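Local coordinates for protein 2,5-dihydroxypyridine 5,6-dioxygenase (Pseudomonas putida KT2440, PDB 7CUP) that catalyses the iron-dependent, dioxygen-driven opening of the 2,5-dihydroxypyridine ring between carbons 5 and 6, giving N-formylmaleamate in aerobic nicotinate degradation, at residues A[262-267]-A[311-316]; A[65-68]-A[74-77]; A[10-15]-A[40-45]. All blocks are in the same frame, centred on the assembly; numbering follows the deposited sequence.

Contacts 1 and 2 are neighbours in the iron-binding part of the chain, their centres about 16 Å apart, and they touch: Pro316 packs on the Tyr75 ring and its O probably accepts a hydrogen bond from Cys76 N. Contact 1 is buried and polar, an arginine reaching a strand that also carries an iron ligand. Contact 2 joins two parts of one loop, is only partly buried, and mixes methyl-to-ring packing with a water. Contact 3 is buried and apolar, a phenylalanine of one helix lying on the alanines of another, about 34 Å from contact 1, centre to centre, across the chain's centre. No secondary-structure element is common to two contacts.

Contact 1 of 3, residues A[262-267]-A[311-316]; sequences GISHIG and GKRKTP. With FE (Fe (III) ion), chain G.
Beside the non-heme iron site, the loop that precedes strand 319-323 sends Arg313 against the start of strand 263-269, the middle strand of an antiparallel sheet. Arg313 NH2 reaches Ile263 O at 3.0 Å, but the N-H...O angle is only 127°, so the bond is weak. The same nitrogen lies 3.4 Å from Ser264 OG, a second weak bond at 137°; this hydroxyl sits at the edge of the guanidinium, near its plane. Gly262 covers one face, its CA 3.6 Å above the plane and over the centre of the group. With no side chain on Gly262, the flat guanidinium can lie directly against the backbone. A bend at chi3 turns the arginine's end onto the strand. Stronger polar partners lie nearby in the same chain: Arg313 NE bonds to Gly304 O and Ser264 OG to Pro305 O, so the 311-316 loop and strand 263-269 are each linked to the segment just after strand 299-303. The arrangement is buried; the carbonyl oxygens around the guanidinium, with Glu201 in a long, weak ion pair to Arg313 NH1, would probably help to offset its charge.

One residue beyond Ser264, the strand supplies a metal ligand. The side chain of His265 has CG between its backbone N and carbonyl carbon (chi1 62°), which carries the imidazole to the iron, while Phe196 meets its ring at an inclined angle. Ser302, His318 and Asp320 complete the protein ligands; His318 and Asp320 follow the 311-316 loop, and Ser302 belongs to the adjoining strand. The iron also coordinates water 1 at 2.4 Å and water 2 at 2.3 Å. His265 NE2 binds the iron at 2.2 Å.

Contact 2 of 3, residues A[65-68]-A[74-77]; sequences PTAM and AYCG
Tyr75 leans its whole side chain along Thr66 and Ala67, bringing together two parts of the long loop between strand 53-58 and helix 85-92. At its base, Tyr75 CB packs against Ala67 CB at 3.7 Å, where the two CA atoms also come nearest, 6.0 Å apart. With CG anti to the backbone N (chi1 -160°), the ring runs on past Ala67: CG and CD2 of Tyr75 stay by the same methyl, and CD2 is 3.8 Å from Ala67 CB. This methyl approaches the ring obliquely. Farther out, Tyr75 CE2 meets Thr66 OG1 at 3.3 Å. The tip, Tyr75 OH, is also 3.3 Å from Thr66 OG1. Water 3 lies between the two parts of the loop: it accepts a hydrogen bond from Thr66 N at 2.9 Å and makes a weak one with Tyr75 OH at 3.2 Å. The contact thus passes from an apolar base to a hydrated tip, in keeping with the exposure of Thr66.

The loop lies beside the iron site: the side chain of Ala74 is about 6 Å from that of the iron ligand His318, which Cys76 touches. Met68 packs on Gln275 of a neighbouring subunit, and Tyr75 on His64 and Phe255. Met68 and Ala74 rest on Tyr251 of helix 243-253, while the loop before strand 319-323 adjoins Tyr75.

Contact 3 of 3, residues A[10-15]-A[40-45]; sequences QMFEHV and VNAAME
One face of the Phe12 ring is turned to the backbone of helix 37-49, with Ala43 N 4.1 Å above the ring plane and displaced toward the rim. On this same side of the plane the two flanks of the ring meet different alanines. Phe12 CE2 touches Ala43 CB at 3.7 Å, and CD2 lies against CB and CA of the same residue. At the other flank, Phe12 CD1 meets Ala42 CB at 4.0 Å, approached obliquely. The two small methyls thus let the ring settle close to the helix backbone; Phe12 CB itself is 3.8 Å from Ala42 O. The CA atoms of Phe12 and Ala43 approach to 5.8 Å, a close meeting of two helices.

Thr39 and Ala46 of the same helix also touch Phe12, and Trp190 meets its ring at an inclined angle. Toward the assembly, Glu13 forms a salt bridge with Arg49 of a neighbouring subunit. Ala43 also touches Val29, and Val40 and Met44 reach strand 26-31, so helix 37-49 packs on both the parallel sheet and helix 5-18. It is the helix of the beta-alpha-beta crossover joining the adjacent parallel strands 26-31 and 53-58, with helix 5-18 packed against it.

Contact 1 of 3, residues A[262-267]-A[311-316]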
loop_
_atom_site.group_PDB
_atom_site.type_symbol
_atom_site.label_atom_id
_atom_site.label_comp_id
_atom_site.label_asym_id
_atom_site.label_seq_id
_atom_site.Cartn_x
_atom_site.Cartn_y
_atom_site.Cartn_z
ATOM N N GLY A 262 33.867 29.493 -4.988
ATOM C CA GLY A 262 33.687 30.598 -4.030
ATOM C C GLY A 262 33.389 30.095 -2.623
ATOM O O GLY A 262 32.524 29.222 -2.475
ATOM N N ILE A 263 34.013 30.682 -1.608
ATOM C CA ILE A 263 33.682 30.382 -0.199
ATOM C C ILE A 263 32.377 31.086 0.152
ATOM O O ILE A 263 32.236 32.314 -0.102
ATOM C CB ILE A 263 34.809 30.755 0.755
ATOM C CG1 ILE A 263 36.118 30.061 0.372
ATOM C CG2 ILE A 263 34.408 30.433 2.179
ATOM C CD1 ILE A 263 36.071 28.526 0.392
ATOM N N SER A 264 31.438 30.306 0.688
ATOM C CA SER A 264 30.103 30.768 1.131
ATOM C C SER A 264 30.125 30.892 2.653
ATOM O O SER A 264 30.886 31.706 3.168
ATOM C CB SER A 264 29.019 29.852 0.610
ATOM O OG SER A 264 28.647 30.259 -0.701
ATOM N N HIS A 265 29.315 30.130 3.378
ATOM C CA HIS A 265 29.111 30.396 4.816
ATOM C C HIS A 265 30.265 29.780 5.604
ATOM O O HIS A 265 30.912 28.830 5.107
ATOM C CB HIS A 265 27.695 30.003 5.259
ATOM C CG HIS A 265 27.364 28.564 5.113
ATOM N ND1 HIS A 265 27.737 27.627 6.056
ATOM C CD2 HIS A 265 26.673 27.908 4.160
ATOM C CE1 HIS A 265 27.304 26.437 5.685
ATOM N NE2 HIS A 265 26.655 26.587 4.521
ATOM N N ILE A 266 30.542 30.358 6.769
ATOM C CA ILE A 266 31.674 29.989 7.654
ATOM C C ILE A 266 31.120 30.135 9.052
ATOM O O ILE A 266 30.385 31.097 9.270
ATOM C CB ILE A 266 32.894 30.895 7.363
ATOM C CG1 ILE A 266 32.528 32.378 7.378
ATOM C CG2 ILE A 266 33.523 30.532 6.037
ATOM C CD1 ILE A 266 33.735 33.298 7.336
ATOM N N GLY A 267 31.357 29.183 9.932
ATOM C CA GLY A 267 30.728 29.236 11.255
ATOM C C GLY A 267 31.202 28.095 12.111
ATOM O O GLY A 267 32.179 27.445 11.736
ATOM N N GLY A 311 24.702 37.826 -2.295
ATOM C CA GLY A 311 25.974 37.614 -3.014
ATOM C C GLY A 311 25.719 37.409 -4.498
ATOM O O GLY A 311 24.527 37.262 -4.875
ATOM N N LYS A 312 26.785 37.330 -5.303
ATOM C CA LYS A 312 26.723 37.309 -6.794
ATOM C C LYS A 312 26.488 35.891 -7.328
ATOM O O LYS A 312 25.936 35.746 -8.422
ATOM C CB LYS A 312 28.018 37.888 -7.373
ATOM C CG LYS A 312 28.341 39.289 -6.866
ATOM C CD LYS A 312 29.814 39.600 -6.793
ATOM C CE LYS A 312 30.439 39.860 -8.145
ATOM N NZ LYS A 312 31.725 40.586 -8.001
ATOM N N ARG A 313 26.856 34.871 -6.570
ATOM C CA ARG A 313 26.966 33.486 -7.096
ATOM C C ARG A 313 25.619 32.749 -6.986
ATOM O O ARG A 313 25.096 32.636 -5.869
ATOM C CB ARG A 313 28.113 32.819 -6.341
ATOM C CG ARG A 313 29.441 33.557 -6.488
ATOM C CD ARG A 313 30.581 32.605 -6.183
ATOM N NE ARG A 313 30.418 32.152 -4.814
ATOM C CZ ARG A 313 30.755 32.860 -3.740
ATOM N NH1 ARG A 313 31.321 34.053 -3.863
ATOM N NH2 ARG A 313 30.545 32.364 -2.532
ATOM N N LYS A 314 25.080 32.239 -8.100
ATOM C CA LYS A 314 23.865 31.374 -8.070
ATOM C C LYS A 314 24.181 29.950 -8.569
ATOM O O LYS A 314 23.233 29.224 -8.906
ATOM C CB LYS A 314 22.739 32.017 -8.882
ATOM C CG LYS A 314 22.952 32.060 -10.391
ATOM C CD LYS A 314 21.659 31.999 -11.211
ATOM C CE LYS A 314 20.505 32.807 -10.639
ATOM N NZ LYS A 314 20.912 34.188 -10.269
ATOM N N THR A 315 25.452 29.560 -8.614
ATOM C CA THR A 315 25.920 28.249 -9.147
ATOM C C THR A 315 25.258 27.127 -8.347
ATOM O O THR A 315 25.035 27.273 -7.151
ATOM C CB THR A 315 27.450 28.147 -9.107
ATOM O OG1 THR A 315 27.847 26.965 -9.797
ATOM C CG2 THR A 315 27.999 28.109 -7.702
ATOM N N PRO A 316 24.835 26.017 -8.985
ATOM C CA PRO A 316 24.168 24.932 -8.267
ATOM C C PRO A 316 25.108 24.088 -7.396
ATOM O O PRO A 316 24.636 23.467 -6.470
ATOM C CB PRO A 316 23.625 24.053 -9.394
ATOM C CG PRO A 316 24.574 24.293 -10.537
ATOM C CD PRO A 316 24.938 25.753 -10.425
HETATM FE FE FE G . 26.502 25.489 2.604
HETATM O O HOH W 1 25.663 27.122 1.136
HETATM O O HOH W 2 24.532 24.720 3.545
#

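Contact 2 of 3, residues A[65-68]-A[74-77]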
loop_
_atom_site.group_PDB
_atom_site.type_symbol
_atom_site.label_atom_id
_atom_site.label_comp_id
_atom_site.label_asym_id
_atom_site.label_seq_id
_atom_site.Cartn_x
_atom_site.Cartn_y
_atom_site.Cartn_z
ATOM N N PRO A 65 18.264 17.645 -13.974
ATOM C CA PRO A 65 18.757 16.540 -14.798
ATOM C C PRO A 65 20.252 16.238 -14.602
ATOM O O PRO A 65 20.616 15.074 -14.691
ATOM C CB PRO A 65 18.523 16.966 -16.254
ATOM C CG PRO A 65 17.865 18.320 -16.219
ATOM C CD PRO A 65 17.597 18.682 -14.768
ATOM N N THR A 66 21.073 17.250 -14.293
ATOM C CA THR A 66 22.547 17.096 -14.207
ATOM C C THR A 66 22.993 16.764 -12.779
ATOM O O THR A 66 24.181 16.396 -12.602
ATOM C CB THR A 66 23.247 18.333 -14.768
ATOM O OG1 THR A 66 22.955 19.422 -13.895
ATOM C CG2 THR A 66 22.806 18.640 -16.184
ATOM N N ALA A 67 22.094 16.850 -11.795
ATOM C CA ALA A 67 22.460 16.583 -10.384
ATOM C C ALA A 67 22.814 15.103 -10.245
ATOM O O ALA A 67 22.140 14.274 -10.869
ATOM C CB ALA A 67 21.335 16.978 -9.445
ATOM N N MET A 68 23.815 14.785 -9.428
ATOM C CA MET A 68 24.157 13.379 -9.110
ATOM C C MET A 68 23.824 13.066 -7.638
ATOM O O MET A 68 24.068 13.923 -6.775
ATOM C CB MET A 68 25.634 13.097 -9.417
ATOM C CG MET A 68 25.990 13.316 -10.884
ATOM S SD MET A 68 27.699 12.855 -11.233
ATOM C CE MET A 68 28.556 14.251 -10.520
ATOM N N ALA A 74 22.976 18.970 -2.711
ATOM C CA ALA A 74 24.058 18.872 -3.714
ATOM C C ALA A 74 23.855 19.897 -4.847
ATOM O O ALA A 74 24.860 20.374 -5.407
ATOM C CB ALA A 74 24.110 17.460 -4.232
ATOM N N TYR A 75 22.612 20.240 -5.197
ATOM C CA TYR A 75 22.299 21.020 -6.418
ATOM C C TYR A 75 21.292 22.147 -6.144
ATOM O O TYR A 75 20.062 21.889 -6.131
ATOM C CB TYR A 75 21.752 20.114 -7.510
ATOM C CG TYR A 75 21.877 20.721 -8.883
ATOM C CD1 TYR A 75 20.954 21.650 -9.347
ATOM C CD2 TYR A 75 22.930 20.373 -9.704
ATOM C CE1 TYR A 75 21.062 22.205 -10.612
ATOM C CE2 TYR A 75 23.052 20.915 -10.973
ATOM C CZ TYR A 75 22.127 21.843 -11.421
ATOM O OH TYR A 75 22.276 22.363 -12.665
ATOM N N CYS A 76 21.805 23.377 -6.022
ATOM C CA CYS A 76 21.030 24.607 -5.698
ATOM C C CYS A 76 20.600 25.271 -7.000
ATOM O O CYS A 76 21.394 25.978 -7.607
ATOM C CB CYS A 76 21.854 25.566 -4.846
ATOM S SG CYS A 76 22.338 24.823 -3.276
ATOM N N GLY A 77 19.395 24.978 -7.446
ATOM C CA GLY A 77 18.826 25.658 -8.616
ATOM C C GLY A 77 17.411 26.100 -8.355
ATOM O O GLY A 77 17.109 26.496 -7.224
HETATM O O HOH W 3 20.425 20.081 -14.012
#

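Contact 3 of 3, residues A[10-15]-A[40-45]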
loop_
_atom_site.group_PDB
_atom_site.type_symbol
_atom_site.label_atom_id
_atom_site.label_comp_id
_atom_site.label_asym_id
_atom_site.label_seq_id
_atom_site.Cartn_x
_atom_site.Cartn_y
_atom_site.Cartn_z
ATOM N N GLN A 10 4.273 12.829 19.377
ATOM C CA GLN A 10 4.616 13.600 20.622
ATOM C C GLN A 10 5.805 14.521 20.374
ATOM O O GLN A 10 5.794 15.658 20.908
ATOM C CB GLN A 10 4.975 12.729 21.820
ATOM C CG GLN A 10 3.756 12.296 22.599
ATOM C CD GLN A 10 4.118 11.204 23.568
ATOM O OE1 GLN A 10 5.204 11.226 24.155
ATOM N NE2 GLN A 10 3.219 10.236 23.714
ATOM N N MET A 11 6.796 14.051 19.623
ATOM C CA MET A 11 7.973 14.891 19.284
ATOM C C MET A 11 7.467 16.103 18.499
ATOM O O MET A 11 7.932 17.227 18.795
ATOM C CB MET A 11 9.029 14.135 18.475
ATOM C CG MET A 11 9.851 13.141 19.328
ATOM S SD MET A 11 10.538 11.778 18.372
ATOM C CE MET A 11 11.476 12.676 17.147
ATOM N N PHE A 12 6.591 15.896 17.513
ATOM C CA PHE A 12 6.108 17.017 16.669
ATOM C C PHE A 12 5.251 17.966 17.518
ATOM O O PHE A 12 5.324 19.207 17.319
ATOM C CB PHE A 12 5.380 16.552 15.409
ATOM C CG PHE A 12 6.275 16.465 14.195
ATOM C CD1 PHE A 12 7.039 15.333 13.948
ATOM C CD2 PHE A 12 6.392 17.537 13.323
ATOM C CE1 PHE A 12 7.863 15.268 12.832
ATOM C CE2 PHE A 12 7.226 17.474 12.214
ATOM C CZ PHE A 12 7.947 16.332 11.963
ATOM N N GLU A 13 4.489 17.456 18.483
ATOM C CA GLU A 13 3.768 18.356 19.423
ATOM C C GLU A 13 4.785 19.238 20.156
ATOM O O GLU A 13 4.534 20.455 20.247
ATOM C CB GLU A 13 2.921 17.600 20.439
ATOM C CG GLU A 13 1.777 16.891 19.779
ATOM C CD GLU A 13 1.009 15.991 20.722
ATOM O OE1 GLU A 13 0.394 16.550 21.657
ATOM O OE2 GLU A 13 0.993 14.747 20.480
ATOM N N HIS A 14 5.865 18.657 20.682
ATOM C CA HIS A 14 6.919 19.404 21.423
ATOM C C HIS A 14 7.510 20.517 20.544
ATOM O O HIS A 14 7.504 21.703 20.963
ATOM C CB HIS A 14 7.987 18.448 21.959
ATOM C CG HIS A 14 9.197 19.155 22.477
ATOM N ND1 HIS A 14 9.258 19.662 23.754
ATOM C CD2 HIS A 14 10.398 19.401 21.915
ATOM C CE1 HIS A 14 10.432 20.217 23.954
ATOM N NE2 HIS A 14 11.157 20.068 22.839
ATOM N N VAL A 15 7.932 20.186 19.328
ATOM C CA VAL A 15 8.636 21.141 18.426
ATOM C C VAL A 15 7.631 22.180 17.898
ATOM O O VAL A 15 8.030 23.335 17.788
ATOM C CB VAL A 15 9.406 20.385 17.322
ATOM C CG1 VAL A 15 10.083 21.345 16.348
ATOM C CG2 VAL A 15 10.433 19.436 17.959
ATOM N N VAL A 40 5.064 13.291 7.746
ATOM C CA VAL A 40 3.849 14.025 7.290
ATOM C C VAL A 40 2.678 13.730 8.244
ATOM O O VAL A 40 2.026 14.695 8.714
ATOM C CB VAL A 40 3.506 13.622 5.853
ATOM C CG1 VAL A 40 2.173 14.166 5.400
ATOM C CG2 VAL A 40 4.607 14.014 4.886
ATOM N N ASN A 41 2.391 12.464 8.534
ATOM C CA ASN A 41 1.215 12.076 9.381
ATOM C C ASN A 41 1.383 12.620 10.804
ATOM O O ASN A 41 0.431 13.228 11.300
ATOM C CB ASN A 41 0.959 10.569 9.429
ATOM C CG ASN A 41 0.506 10.027 8.081
ATOM O OD1 ASN A 41 0.026 10.787 7.211
ATOM N ND2 ASN A 41 0.682 8.719 7.896
ATOM N N ALA A 42 2.573 12.488 11.383
ATOM C CA ALA A 42 2.884 12.973 12.753
ATOM C C ALA A 42 2.731 14.506 12.848
ATOM O O ALA A 42 2.236 14.992 13.888
ATOM C CB ALA A 42 4.254 12.548 13.162
ATOM N N ALA A 43 3.179 15.234 11.828
ATOM C CA ALA A 43 3.058 16.706 11.724
ATOM C C ALA A 43 1.577 17.089 11.644
ATOM O O ALA A 43 1.148 17.994 12.379
ATOM C CB ALA A 43 3.878 17.207 10.555
ATOM N N MET A 44 0.797 16.410 10.804
ATOM C CA MET A 44 -0.652 16.699 10.633
ATOM C C MET A 44 -1.376 16.420 11.972
ATOM O O MET A 44 -2.119 17.295 12.421
ATOM C CB MET A 44 -1.264 15.848 9.519
ATOM C CG MET A 44 -0.786 16.213 8.102
ATOM S SD MET A 44 -1.491 17.752 7.467
ATOM C CE MET A 44 -3.096 17.215 6.892
ATOM N N GLU A 45 -1.103 15.268 12.594
ATOM C CA GLU A 45 -1.731 14.797 13.860
ATOM C C GLU A 45 -1.341 15.752 14.985
ATOM O O GLU A 45 -2.230 16.237 15.651
ATOM C CB GLU A 45 -1.376 13.344 14.173
ATOM C CG GLU A 45 -2.154 12.347 13.320
ATOM C CD GLU A 45 -3.630 12.710 13.124
ATOM O OE1 GLU A 45 -4.038 13.106 11.975
ATOM O OE2 GLU A 45 -4.378 12.620 14.130
#